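Local coordinates for Ice-binding protein 1 (Shewanella frigidimarina, PDB 6BG8) that binds ice, probably through this C-terminal domain of a bacterial ice adhesin, holding the cell on ice, inhibiting ice-crystal growth and lowering the freezing point of aqueous solutions, at residues E207-T212 / Q226-A231; T190-N195 / A214-R219; C115-G120 / Y129-D134; I155-G160 / Y183-G188; V11-M16 / D32-I37. All blocks are in the same frame, centred on the assembly; numbering follows the deposited sequence. Where two conformers were deposited one is given.

Interaction 1: residues E207-T212 / Q226-A231; sequences EVNVRT and QVTLDA. With PO4 (phosphate ion), chain H.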
# COMPACT_ATOMS: atom_id res chain seq x y z
N GLU A 207 -6.57 1.82 -8.65
CA GLU A 207 -5.21 1.38 -8.96
C GLU A 207 -4.19 2.24 -8.23
O GLU A 207 -4.48 3.37 -7.81
CB GLU A 207 -4.94 1.43 -10.47
CG GLU A 207 -5.12 2.80 -11.11
CD GLU A 207 -4.85 2.80 -12.62
OE1 GLU A 207 -3.87 2.18 -13.06
OE2 GLU A 207 -5.63 3.44 -13.36
N VAL A 208 -2.98 1.71 -8.11
CA VAL A 208 -1.82 2.44 -7.59
C VAL A 208 -0.78 2.51 -8.70
O VAL A 208 -0.40 1.47 -9.26
CB VAL A 208 -1.23 1.77 -6.34
CG1 VAL A 208 -0.06 2.60 -5.79
CG2 VAL A 208 -2.29 1.54 -5.27
N ASN A 209 -0.33 3.72 -9.02
CA ASN A 209 0.70 3.91 -10.04
C ASN A 209 1.89 4.57 -9.37
O ASN A 209 1.82 5.75 -9.00
CB ASN A 209 0.19 4.75 -11.20
CG ASN A 209 -1.14 4.24 -11.78
OD1 ASN A 209 -2.02 5.03 -12.12
ND2 ASN A 209 -1.28 2.92 -11.89
N VAL A 210 2.99 3.83 -9.21
CA VAL A 210 4.22 4.36 -8.63
C VAL A 210 5.14 4.76 -9.77
O VAL A 210 5.48 3.92 -10.62
CB VAL A 210 4.89 3.33 -7.70
CG1 VAL A 210 5.98 4.01 -6.87
CG2 VAL A 210 3.84 2.65 -6.81
N ARG A 211 5.53 6.03 -9.81
CA ARG A 211 6.23 6.55 -10.97
C ARG A 211 7.74 6.41 -10.79
O ARG A 211 8.24 6.09 -9.71
CB ARG A 211 5.79 8.00 -11.22
CG ARG A 211 4.33 8.06 -11.69
CD ARG A 211 3.71 9.43 -11.62
NE ARG A 211 4.40 10.43 -12.42
CZ ARG A 211 4.23 10.58 -13.73
NH1 ARG A 211 3.42 9.78 -14.41
NH2 ARG A 211 4.90 11.53 -14.37
N THR A 212 8.46 6.62 -11.90
CA THR A 212 9.87 6.29 -12.06
C THR A 212 10.70 6.63 -10.82
O THR A 212 10.81 7.79 -10.43
CB THR A 212 10.42 7.07 -13.27
OG1 THR A 212 9.45 7.03 -14.33
CG2 THR A 212 11.70 6.44 -13.75
N GLN A 226 -5.18 -2.46 -10.33
CA GLN A 226 -3.80 -2.89 -10.52
C GLN A 226 -2.83 -2.03 -9.71
O GLN A 226 -3.10 -0.88 -9.39
CB GLN A 226 -3.39 -2.82 -12.00
CG GLN A 226 -3.41 -1.41 -12.56
CD GLN A 226 -3.01 -1.35 -14.02
OE1 GLN A 226 -2.59 -2.35 -14.59
NE2 GLN A 226 -3.15 -0.18 -14.63
N VAL A 227 -1.67 -2.61 -9.42
CA VAL A 227 -0.53 -1.86 -8.91
C VAL A 227 0.54 -1.86 -9.99
O VAL A 227 0.95 -2.93 -10.45
CB VAL A 227 0.02 -2.45 -7.61
CG1 VAL A 227 1.24 -1.65 -7.15
CG2 VAL A 227 -1.04 -2.49 -6.51
N THR A 228 1.00 -0.68 -10.40
CA THR A 228 2.06 -0.59 -11.39
C THR A 228 3.27 0.10 -10.78
O THR A 228 3.14 1.09 -10.06
CB THR A 228 1.62 0.15 -12.66
OG1 THR A 228 1.46 1.56 -12.39
CG2 THR A 228 0.32 -0.43 -13.19
N LEU A 229 4.45 -0.46 -11.06
CA LEU A 229 5.74 0.07 -10.65
C LEU A 229 6.55 0.50 -11.86
O LEU A 229 6.45 -0.09 -12.94
CB LEU A 229 6.56 -0.96 -9.88
CG LEU A 229 5.97 -1.63 -8.65
CD1 LEU A 229 7.07 -2.43 -7.98
CD2 LEU A 229 5.41 -0.55 -7.71
N ASP A 230 7.38 1.51 -11.66
CA ASP A 230 8.36 1.96 -12.64
C ASP A 230 9.68 2.13 -11.87
O ASP A 230 9.93 3.18 -11.28
CB ASP A 230 7.90 3.24 -13.33
CG ASP A 230 8.84 3.70 -14.43
OD1 ASP A 230 9.89 3.04 -14.66
OD2 ASP A 230 8.52 4.72 -15.07
N ALA A 231 10.49 1.07 -11.85
CA ALA A 231 11.83 1.11 -11.25
C ALA A 231 11.80 1.64 -9.82
O ALA A 231 12.45 2.63 -9.48
CB ALA A 231 12.78 1.95 -12.12
P PO4 H . 6.21 13.71 -11.39
O1 PO4 H . 5.35 14.83 -10.85
O2 PO4 H . 6.17 13.73 -12.91
O3 PO4 H . 5.68 12.36 -10.95
O4 PO4 H . 7.63 13.92 -10.90
O HOH W 1 3.74 2.95 -12.51
O HOH W 2 6.38 6.31 -14.26
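Strands 208-210 and 226-229 run parallel, their axes 4.8 Å apart, and the backbone bonds alternate from Val208 N to Gln226 O, Thr228 N to Val208 O and Val210 N to Thr228 O. Glu207 and Gln226 lie side by side and point the same way. Gln226 NE2 gives a nearly straight bond of 2.9 Å to Glu207 OE1. Asn209 ND2 donates to the same OE1 at 2.9 Å, from the opposite face of the carboxylate. Two amides therefore grip one oxygen. Both long chains start with CG between the backbone N and the carbonyl carbon (chi1 58° and 64°) and then run extended, which brings the two polar ends level. At the other end Thr212 OG1 donates to Asp230 OD2 at 2.6 Å, well above the carboxylate plane. Water 2 joins Asp230 OD2 to Thr212 N, and Asp230 OD1 is hydrogen-bonded to Thr25 OG1. Inside, Val210 CG2 packs on Leu229 CD2 at 3.7 Å, and Leu220 covers Val208 and Val227. Arg211 points away from the partner strand and binds a phosphate, probably from the crystallisation liquor, through NE and NH2. The ladder is part of one parallel sheet of the DUF3494 beta-solenoid. By similarity, Thr212 opens the T-A/G-X-T/N motif and is an ice-binding residue.

Interaction 2: residues T190-N195 / A214-R219; sequences TVIGTN and ANVTGR. With PO4 (phosphate ion), chain H.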
# COMPACT_ATOMS: atom_id res chain seq x y z
N THR A 190 -4.25 6.13 -6.45
CA THR A 190 -3.10 6.73 -5.79
C THR A 190 -1.91 6.70 -6.75
O THR A 190 -1.56 5.65 -7.30
CB THR A 190 -2.75 6.00 -4.49
OG1 THR A 190 -3.82 6.17 -3.55
CG2 THR A 190 -1.46 6.55 -3.89
N VAL A 191 -1.31 7.87 -6.96
CA VAL A 191 -0.19 8.04 -7.89
C VAL A 191 0.96 8.64 -7.10
O VAL A 191 0.81 9.70 -6.48
CB VAL A 191 -0.58 8.93 -9.08
CG1 VAL A 191 0.60 9.11 -10.01
CG2 VAL A 191 -1.77 8.34 -9.82
N ILE A 192 2.11 7.97 -7.12
CA ILE A 192 3.28 8.37 -6.34
C ILE A 192 4.34 8.91 -7.30
O ILE A 192 4.70 8.24 -8.27
CB ILE A 192 3.80 7.19 -5.51
CG1 ILE A 192 2.73 6.82 -4.47
CG2 ILE A 192 5.12 7.52 -4.84
CD1 ILE A 192 2.95 5.49 -3.76
N GLY A 193 4.81 10.14 -7.05
CA GLY A 193 5.59 10.86 -8.05
C GLY A 193 7.01 10.35 -8.21
O GLY A 193 7.58 9.71 -7.32
N THR A 194 7.59 10.64 -9.38
CA THR A 194 8.94 10.19 -9.70
C THR A 194 9.92 10.59 -8.61
O THR A 194 9.90 11.72 -8.11
CB THR A 194 9.42 10.77 -11.04
OG1 THR A 194 9.52 12.20 -10.94
CG2 THR A 194 8.50 10.39 -12.19
N ASN A 195 10.78 9.64 -8.24
CA ASN A 195 11.92 9.91 -7.37
C ASN A 195 11.53 10.52 -6.03
O ASN A 195 12.32 11.24 -5.42
CB ASN A 195 12.94 10.80 -8.08
CG ASN A 195 13.40 10.19 -9.38
OD1 ASN A 195 13.94 9.09 -9.40
ND2 ASN A 195 13.16 10.89 -10.47
N ALA A 214 10.55 6.23 -7.58
CA ALA A 214 10.07 6.49 -6.23
C ALA A 214 10.43 5.34 -5.29
O ALA A 214 10.55 4.18 -5.69
CB ALA A 214 8.55 6.70 -6.24
N ASN A 215 10.62 5.71 -4.02
CA ASN A 215 10.91 4.78 -2.93
C ASN A 215 9.68 4.68 -2.04
O ASN A 215 9.21 5.70 -1.53
CB ASN A 215 12.12 5.27 -2.12
CG ASN A 215 12.61 4.25 -1.12
OD1 ASN A 215 11.90 3.89 -0.17
ND2 ASN A 215 13.83 3.76 -1.32
N VAL A 216 9.18 3.46 -1.83
CA VAL A 216 8.00 3.25 -1.00
C VAL A 216 8.39 2.43 0.23
O VAL A 216 9.05 1.40 0.11
CB VAL A 216 6.87 2.54 -1.78
CG1 VAL A 216 5.72 2.17 -0.87
CG2 VAL A 216 6.37 3.44 -2.92
N THR A 217 7.97 2.88 1.41
CA THR A 217 8.04 2.08 2.62
C THR A 217 6.62 1.96 3.15
O THR A 217 6.03 2.95 3.57
CB THR A 217 8.96 2.71 3.67
OG1 THR A 217 10.28 2.84 3.13
CG2 THR A 217 9.02 1.84 4.92
N GLY A 218 6.06 0.76 3.07
CA GLY A 218 4.67 0.60 3.46
C GLY A 218 4.05 -0.58 2.77
O GLY A 218 4.62 -1.67 2.80
N ARG A 219 2.89 -0.38 2.15
CA ARG A 219 2.21 -1.43 1.40
C ARG A 219 1.41 -0.77 0.28
O ARG A 219 0.97 0.37 0.41
CB ARG A 219 1.25 -2.24 2.28
CG ARG A 219 1.90 -3.12 3.33
CD ARG A 219 0.83 -3.89 4.09
NE ARG A 219 1.41 -4.78 5.10
CZ ARG A 219 1.80 -4.37 6.31
NH1 ARG A 219 1.66 -3.10 6.66
NH2 ARG A 219 2.29 -5.25 7.17
P PO4 H . 6.21 13.71 -11.39
O1 PO4 H . 5.35 14.83 -10.85
O2 PO4 H . 6.17 13.73 -12.91
O3 PO4 H . 5.68 12.36 -10.95
O4 PO4 H . 7.63 13.92 -10.90
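Ile192 and Ala214 meet in the tight part of this contact, where Ile192 CG2 lies 3.8 Å from Ala214 CB. The same methyl of Ala214 sits 3.3 Å from Gly193 O. Ala214 is buried, with its CB set between the isoleucine branch and the carbonyl. Further in, Ile192 CD1 reaches Val216 CG2 at 4.1 Å, and the two side chains cross at about a right angle. The torsions of Ile192 split its work: CG2 is anti to the backbone N (CG1 beside it, chi1 -65°) and serves Ala214, while CG1 carries CD1 on to Val216. No hydrogen bond joins the two segments; they meet by packing, mostly of apolar side chains.

The outer side is looser. Asn195 is exposed and approaches Ala214 mainly through its backbone; Asn195 N and Ala214 N are 3.5 Å apart, but both are donors. Thr194 turns away from 214-219 and holds a phosphate ion, probably from the crystallisation liquor. Its N donates to phosphate O3 at 3.0 Å and its OG1 to O4 at 2.6 Å. Ala166 N and Arg211 bind the same ion. Ala214 and Asn215 are, by similarity, the last two residues of the ice-binding motif that Thr212 begins.

The contact is buried and joins strand 190-192 to strand 215-217, which lie in different sheets of the solenoid. Strand 190-192 lies between strands 162-164 and 208-210 in its sheet, and Val210 touches both Ile192 and Val216. Phe198 of strand 197-204 also packs on Ile192. Beyond Val216, the chain turns a corner at Gly218 and enters strand 219-222.

Interaction 3: residues C115-G120 / Y129-D134; sequences CPIELG and YKTAAD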
# COMPACT_ATOMS: atom_id res chain seq x y z
N CYS A 115 -8.83 17.01 5.75
CA CYS A 115 -7.61 16.78 4.98
C CYS A 115 -7.44 17.92 3.99
O CYS A 115 -8.31 18.11 3.13
CB CYS A 115 -7.68 15.45 4.23
SG CYS A 115 -6.12 15.03 3.36
N PRO A 116 -6.35 18.68 4.07
CA PRO A 116 -6.10 19.71 3.05
C PRO A 116 -5.95 19.08 1.68
O PRO A 116 -5.47 17.96 1.54
CB PRO A 116 -4.78 20.35 3.51
CG PRO A 116 -4.72 20.05 4.99
CD PRO A 116 -5.31 18.67 5.11
N ILE A 117 -6.33 19.84 0.64
CA ILE A 117 -6.21 19.27 -0.70
C ILE A 117 -4.79 19.37 -1.25
O ILE A 117 -4.49 18.73 -2.27
CB ILE A 117 -7.21 19.91 -1.68
CG1 ILE A 117 -7.02 21.43 -1.76
CG2 ILE A 117 -8.64 19.55 -1.24
CD1 ILE A 117 -7.82 22.09 -2.89
N GLU A 118 -3.92 20.14 -0.61
CA GLU A 118 -2.49 20.11 -0.88
C GLU A 118 -1.77 19.83 0.44
O GLU A 118 -1.97 20.55 1.42
CB GLU A 118 -1.99 21.42 -1.50
CG GLU A 118 -0.45 21.54 -1.57
CD GLU A 118 0.19 20.45 -2.42
OE1 GLU A 118 -0.31 20.20 -3.54
OE2 GLU A 118 1.21 19.86 -2.00
N LEU A 119 -0.94 18.79 0.46
CA LEU A 119 -0.26 18.36 1.68
C LEU A 119 1.20 18.79 1.74
O LEU A 119 1.85 18.58 2.77
CB LEU A 119 -0.37 16.83 1.82
CG LEU A 119 -1.77 16.28 2.09
CD1 LEU A 119 -1.81 14.76 2.02
CD2 LEU A 119 -2.29 16.76 3.43
N GLY A 120 1.73 19.40 0.68
CA GLY A 120 3.10 19.86 0.72
C GLY A 120 3.31 21.01 1.70
O GLY A 120 2.42 21.83 1.94
N TYR A 129 -7.76 12.29 8.70
CA TYR A 129 -7.90 13.45 7.82
C TYR A 129 -8.71 13.05 6.60
O TYR A 129 -8.30 12.19 5.82
CB TYR A 129 -6.51 13.97 7.41
CG TYR A 129 -5.69 14.43 8.58
CD1 TYR A 129 -4.88 13.55 9.28
CD2 TYR A 129 -5.76 15.75 9.03
CE1 TYR A 129 -4.14 13.97 10.37
CE2 TYR A 129 -5.02 16.18 10.11
CZ TYR A 129 -4.21 15.28 10.78
OH TYR A 129 -3.47 15.70 11.87
N LYS A 130 -9.88 13.68 6.45
CA LYS A 130 -10.86 13.30 5.44
C LYS A 130 -11.13 14.46 4.49
O LYS A 130 -11.21 15.61 4.92
CB LYS A 130 -12.16 12.85 6.09
CG LYS A 130 -13.21 12.31 5.12
CD LYS A 130 -14.46 11.93 5.90
CE LYS A 130 -15.64 11.62 4.97
NZ LYS A 130 -15.33 10.52 4.01
N THR A 131 -11.26 14.13 3.21
CA THR A 131 -11.77 15.07 2.21
C THR A 131 -12.46 14.26 1.14
O THR A 131 -12.09 13.10 0.88
CB THR A 131 -10.67 15.94 1.59
OG1 THR A 131 -11.25 16.84 0.63
CG2 THR A 131 -9.64 15.07 0.90
N ALA A 132 -13.47 14.86 0.52
CA ALA A 132 -14.17 14.24 -0.60
C ALA A 132 -13.54 14.57 -1.95
O ALA A 132 -13.91 13.96 -2.96
CB ALA A 132 -15.64 14.68 -0.58
N ALA A 133 -12.57 15.49 -1.98
CA ALA A 133 -11.96 15.93 -3.22
C ALA A 133 -10.70 15.11 -3.50
O ALA A 133 -10.42 14.12 -2.82
CB ALA A 133 -11.66 17.43 -3.14
N ASP A 134 -9.95 15.51 -4.53
CA ASP A 134 -8.62 14.96 -4.77
C ASP A 134 -7.59 15.66 -3.89
O ASP A 134 -7.76 16.83 -3.52
CB ASP A 134 -8.19 15.13 -6.24
CG ASP A 134 -9.24 14.68 -7.23
OD1 ASP A 134 -9.71 13.53 -7.14
OD2 ASP A 134 -9.59 15.48 -8.13
O HOH W 3 -10.50 19.11 2.01
O HOH W 4 -5.86 18.39 -4.99
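Cys115 points at Tyr129 and Thr131, and its CB is the atom that does the touching. It lies 3.7 Å from Tyr129 CB and 3.9 Å from Thr131 CG2. The sulfur swings the other way, with SG anti to the backbone N (chi1 -175°), so the methylene rather than the thiol faces strand 127-131. The Tyr129 ring leads away from Cys115. It meets the Phe156 ring with the planes nearly parallel, and its hydroxyl is bonded to Thr125 O. The two backbones are tied once, by Cys115 N to Lys130 O at 2.9 Å. That bond is straight at the hydrogen, but the donor sits above the carbonyl plane.

Thr131 faces Cys115 with CB and CG2 and keeps OG1 for polar partners. OG1 accepts from Ala133 N at 3.2 Å, an ST turn that bends the chain after the strand. Water 3 links the same OG1 to Cys115 O.

Ile117 comes over this turn. Its CG2 lies 4.2 Å from Ala133 CB, and its CB is 3.6 Å from Asp134 O. Water 4 donates to both Ile117 O and Asp134 O, bridging the two backbones. The carboxylate of Asp134 leads away to Asn161 N. Several residues on this side are exposed, whereas Cys115 and Tyr129 are buried, with Val135 and Phe156 against Cys115.

The loop after strand 112-114 lies beside the end of strand 127-131 and the turn that follows it. Such stacking of successive coils is characteristic of a beta-solenoid, the fold of this DUF3494 domain.

Interaction 4: residues I155-G160 / Y183-G188; sequences IFTIGG and YWRTAG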
# COMPACT_ATOMS: atom_id res chain seq x y z
N ILE A 155 -4.31 8.49 9.47
CA ILE A 155 -5.20 7.98 8.44
C ILE A 155 -5.60 9.14 7.55
O ILE A 155 -6.11 10.16 8.04
CB ILE A 155 -6.44 7.30 9.03
CG1 ILE A 155 -6.02 6.03 9.78
CG2 ILE A 155 -7.45 6.96 7.93
CD1 ILE A 155 -7.11 5.42 10.64
N PHE A 156 -5.35 8.99 6.26
CA PHE A 156 -5.80 9.93 5.24
C PHE A 156 -6.83 9.21 4.38
O PHE A 156 -6.53 8.16 3.81
CB PHE A 156 -4.63 10.42 4.39
CG PHE A 156 -3.61 11.17 5.18
CD1 PHE A 156 -2.58 10.50 5.83
CD2 PHE A 156 -3.72 12.54 5.33
CE1 PHE A 156 -1.66 11.20 6.59
CE2 PHE A 156 -2.81 13.24 6.08
CZ PHE A 156 -1.78 12.57 6.72
N THR A 157 -8.04 9.75 4.34
CA THR A 157 -9.14 9.06 3.67
C THR A 157 -9.81 10.02 2.69
O THR A 157 -10.34 11.06 3.09
CB THR A 157 -10.11 8.47 4.69
OG1 THR A 157 -11.18 7.84 3.99
CG2 THR A 157 -10.63 9.52 5.68
N ILE A 158 -9.77 9.66 1.41
CA ILE A 158 -9.85 10.62 0.32
C ILE A 158 -10.88 10.15 -0.69
O ILE A 158 -10.80 9.02 -1.19
CB ILE A 158 -8.47 10.81 -0.36
CG1 ILE A 158 -7.50 11.46 0.64
CG2 ILE A 158 -8.60 11.60 -1.67
CD1 ILE A 158 -6.02 11.42 0.21
N GLY A 159 -11.84 11.02 -1.01
CA GLY A 159 -12.92 10.67 -1.92
C GLY A 159 -12.56 10.72 -3.38
O GLY A 159 -13.29 10.16 -4.21
N GLY A 160 -11.45 11.36 -3.72
CA GLY A 160 -10.96 11.35 -5.08
C GLY A 160 -9.65 10.60 -5.20
O GLY A 160 -9.47 9.51 -4.64
N TYR A 183 -1.78 5.33 6.99
CA TYR A 183 -2.76 4.69 6.12
C TYR A 183 -3.32 5.70 5.14
O TYR A 183 -3.72 6.80 5.54
CB TYR A 183 -3.89 4.06 6.94
CG TYR A 183 -3.40 2.99 7.87
CD1 TYR A 183 -2.95 3.31 9.15
CD2 TYR A 183 -3.36 1.66 7.48
CE1 TYR A 183 -2.48 2.34 10.01
CE2 TYR A 183 -2.90 0.68 8.33
CZ TYR A 183 -2.46 1.02 9.59
OH TYR A 183 -2.00 0.04 10.44
N TRP A 184 -3.36 5.34 3.87
CA TRP A 184 -3.88 6.17 2.80
C TRP A 184 -5.02 5.42 2.13
O TRP A 184 -4.81 4.30 1.65
CB TRP A 184 -2.81 6.50 1.76
CG TRP A 184 -1.58 7.15 2.32
CD1 TRP A 184 -0.44 6.53 2.75
CD2 TRP A 184 -1.37 8.55 2.50
NE1 TRP A 184 0.47 7.47 3.19
CE2 TRP A 184 -0.08 8.72 3.04
CE3 TRP A 184 -2.14 9.69 2.24
CZ2 TRP A 184 0.44 9.97 3.35
CZ3 TRP A 184 -1.61 10.94 2.55
CH2 TRP A 184 -0.34 11.06 3.10
N ARG A 185 -6.19 6.03 2.08
CA ARG A 185 -7.37 5.40 1.47
C ARG A 185 -7.90 6.33 0.40
O ARG A 185 -8.31 7.45 0.72
CB ARG A 185 -8.45 5.13 2.53
CG ARG A 185 -9.62 4.23 2.10
CD ARG A 185 -10.62 4.91 1.15
NE ARG A 185 -11.24 6.12 1.70
CZ ARG A 185 -12.36 6.66 1.21
NH1 ARG A 185 -12.98 6.10 0.17
NH2 ARG A 185 -12.86 7.76 1.75
N THR A 186 -7.93 5.88 -0.85
CA THR A 186 -8.50 6.69 -1.92
C THR A 186 -9.66 5.95 -2.56
O THR A 186 -9.54 4.76 -2.86
CB THR A 186 -7.46 7.06 -2.99
OG1 THR A 186 -6.91 5.88 -3.57
CG2 THR A 186 -6.33 7.90 -2.38
N ALA A 187 -10.78 6.65 -2.76
CA ALA A 187 -11.85 6.10 -3.59
C ALA A 187 -11.47 6.10 -5.06
O ALA A 187 -12.03 5.32 -5.84
CB ALA A 187 -13.15 6.89 -3.38
N GLY A 188 -10.53 6.96 -5.45
CA GLY A 188 -9.91 6.95 -6.75
C GLY A 188 -8.57 6.26 -6.71
O GLY A 188 -8.35 5.32 -5.93
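Arg185 grips Thr157 side-on, with NH2 and NE both donating to Thr157 OG1, at 2.8 Å and 2.9 Å. They are paired on neighbouring parallel strands of the beta-solenoid, with side chains on the same face. The oxygen lies close to the guanidinium plane, while Ile158 O sits over the centre of one face of that group. The arginine chain bends at chi2 and chi3 (-74° and -59°), which folds its end back over the neighbouring strand. Arg185 NH1 goes on to Tyr99 OH, and Leu102 of helix 84-103 packs on the arginine.

Four backbone bonds join the strands in register: Phe156 N to Tyr183 O, Arg185 N to Phe156 O, Ile158 N to Arg185 O and Ala187 N to Ile158 O. Gly188 N to Gly160 O, at 2.9 Å, carries the pairing into the turns.

On the Phe156 face, the aromatic rings of Phe156 and Trp184 form an offset stack, their side chains running the same way. The phenyl ring and the six-membered indole ring are 4.2 Å apart between centroids, with planes at 13°. Trp184 NE1 is bonded to Ser199 O. The closest approach of the stack is Phe156 CG to Trp184 CZ3, at 3.3 Å.

Interaction 5: residues V11-M16 / D32-I37; sequences VARFAM and DGDLGI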
# COMPACT_ATOMS: atom_id res chain seq x y z
N VAL A 11 -3.79 -9.92 4.83
CA VAL A 11 -3.08 -9.11 3.84
C VAL A 11 -1.95 -8.30 4.45
O VAL A 11 -1.22 -7.63 3.71
CB VAL A 11 -4.03 -8.19 3.05
CG1 VAL A 11 -5.24 -8.99 2.54
CG2 VAL A 11 -4.46 -6.98 3.86
N ALA A 12 -1.75 -8.37 5.78
CA ALA A 12 -0.55 -7.79 6.38
C ALA A 12 0.73 -8.36 5.78
O ALA A 12 1.77 -7.69 5.79
CB ALA A 12 -0.56 -8.01 7.89
N ARG A 13 0.68 -9.58 5.25
CA ARG A 13 1.86 -10.22 4.69
C ARG A 13 2.31 -9.60 3.38
O ARG A 13 3.44 -9.84 2.95
CB ARG A 13 1.60 -11.70 4.45
CG ARG A 13 0.56 -11.94 3.36
CD ARG A 13 0.12 -13.39 3.33
NE ARG A 13 1.26 -14.23 2.98
CZ ARG A 13 1.49 -15.44 3.46
NH1 ARG A 13 0.64 -16.00 4.31
NH2 ARG A 13 2.58 -16.10 3.08
N PHE A 14 1.45 -8.84 2.71
CA PHE A 14 1.76 -8.38 1.36
C PHE A 14 2.48 -7.03 1.40
O PHE A 14 2.08 -6.12 2.14
CB PHE A 14 0.50 -8.25 0.52
CG PHE A 14 -0.15 -9.55 0.20
CD1 PHE A 14 0.35 -10.38 -0.81
CD2 PHE A 14 -1.28 -9.97 0.90
CE1 PHE A 14 -0.27 -11.59 -1.11
CE2 PHE A 14 -1.89 -11.18 0.62
CZ PHE A 14 -1.39 -11.99 -0.39
N ALA A 15 3.54 -6.92 0.59
CA ALA A 15 4.03 -5.62 0.17
C ALA A 15 3.12 -5.02 -0.89
O ALA A 15 2.87 -3.81 -0.90
CB ALA A 15 5.46 -5.76 -0.37
N MET A 16 2.61 -5.85 -1.80
CA MET A 16 1.74 -5.38 -2.87
C MET A 16 0.67 -6.41 -3.14
O MET A 16 0.94 -7.62 -3.17
CB MET A 16 2.54 -5.11 -4.16
CG MET A 16 3.69 -4.15 -3.96
SD MET A 16 4.55 -3.73 -5.50
CE MET A 16 4.95 -5.31 -6.17
N ASP A 32 10.74 -7.78 1.77
CA ASP A 32 10.13 -8.08 3.07
C ASP A 32 8.62 -8.24 3.02
O ASP A 32 7.96 -8.20 4.06
CB ASP A 32 10.49 -7.02 4.13
CG ASP A 32 11.95 -7.09 4.56
OD1 ASP A 32 12.58 -8.15 4.38
OD2 ASP A 32 12.46 -6.08 5.11
N GLY A 33 8.04 -8.40 1.83
CA GLY A 33 6.62 -8.66 1.72
C GLY A 33 6.32 -9.52 0.52
O GLY A 33 7.15 -9.67 -0.39
N ASP A 34 5.12 -10.07 0.50
CA ASP A 34 4.63 -10.92 -0.58
C ASP A 34 3.95 -10.09 -1.67
O ASP A 34 3.57 -8.93 -1.46
CB ASP A 34 3.65 -11.96 -0.04
CG ASP A 34 4.31 -12.96 0.89
OD1 ASP A 34 5.50 -13.28 0.67
OD2 ASP A 34 3.65 -13.42 1.83
N LEU A 35 3.77 -10.71 -2.83
CA LEU A 35 3.00 -10.15 -3.93
C LEU A 35 1.79 -11.03 -4.17
O LEU A 35 1.89 -12.27 -4.11
CB LEU A 35 3.84 -10.06 -5.21
CG LEU A 35 4.59 -8.76 -5.50
CD1 LEU A 35 5.40 -8.28 -4.30
CD2 LEU A 35 5.48 -8.90 -6.73
N GLY A 36 0.65 -10.41 -4.45
CA GLY A 36 -0.53 -11.20 -4.76
C GLY A 36 -1.43 -10.56 -5.79
O GLY A 36 -1.59 -9.34 -5.80
N ILE A 37 -2.00 -11.39 -6.66
CA ILE A 37 -3.08 -11.01 -7.56
C ILE A 37 -4.29 -11.85 -7.17
O ILE A 37 -4.18 -13.07 -7.02
CB ILE A 37 -2.71 -11.23 -9.04
CG1 ILE A 37 -1.48 -10.37 -9.41
CG2 ILE A 37 -3.89 -10.92 -9.93
CD1 ILE A 37 -0.92 -10.65 -10.81
O HOH W 5 5.47 -15.90 1.38
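A beta bulge marks this parallel pairing of strands 14-18 and 34-37 in the beta-solenoid. The register slips by one residue between the bridges Phe14 with Asp34 and Met16 with Leu35. Asp34 O is shared at the slip: Met16 N donates to it at 3.2 Å in a nearly straight bond, and Ala15 N adds a weak bond. Asp34 N to Arg13 O and Gly36 N to Met16 O complete the backbone ties.

Arg13 and Asp34 form a salt bridge. Arg13 NE meets Asp34 OD2 at 2.8 Å, nearly along the C-O axis and close to the guanidinium plane. NH2 adds a weak bond to the same oxygen. The guanidinium and carboxylate planes are 25° apart. Water 5 donates to Asp34 OD1, which also accepts from Leu64 N, so both carboxylate oxygens are engaged. Arg13 NH1 has a second partner in Glu10.

The edge of the Phe14 ring meets Asp34 O, with Phe14 CD1 3.6 Å from it. Arg13 CG lies over one face of the ring. Phe87 and Ser91 of helix 84-103 also touch Phe14.

Met16 and Leu35 lie side by side, pointing the same way. A bend at the last torsion of Met16 (chi3 -54°) turns its methyl to the leucine, with CE 3.5 Å from Leu35 CG. Ile30 packs against both.

The chain turns a corner at Ala15, passing from the 3-10 turn beside the helix into a coil. Strand 14-18 also pairs in parallel with strand 219-222. A parallel beta-solenoid with a helix packed alongside, here on Phe14, is the DUF3494 ice-binding fold.

In the fold
Along the chain interaction 5 comes first, then 3, then 4, and last the interlaced pair 2 and 1, whose segments alternate. All belong to one beta-solenoid. Interactions 3 and 4 lie on the neighbouring strands 127-131 and 154-158, with centres about 9 Å apart. Interactions 1 and 2 share the sheet holding strands 190-192 and 208-210, centres about 8 Å apart, and both touch the phosphate. Interactions 3 and 5 stand on opposite sides of the chain's centre, centres about 27 Å apart. Arg219 of interaction 2 reaches Ala12 O of interaction 5, and Met16 of interaction 5 packs on Leu229 of interaction 1. The early N-terminal segment thus packs beside late coils, next to those carrying the probable ice-binding motif.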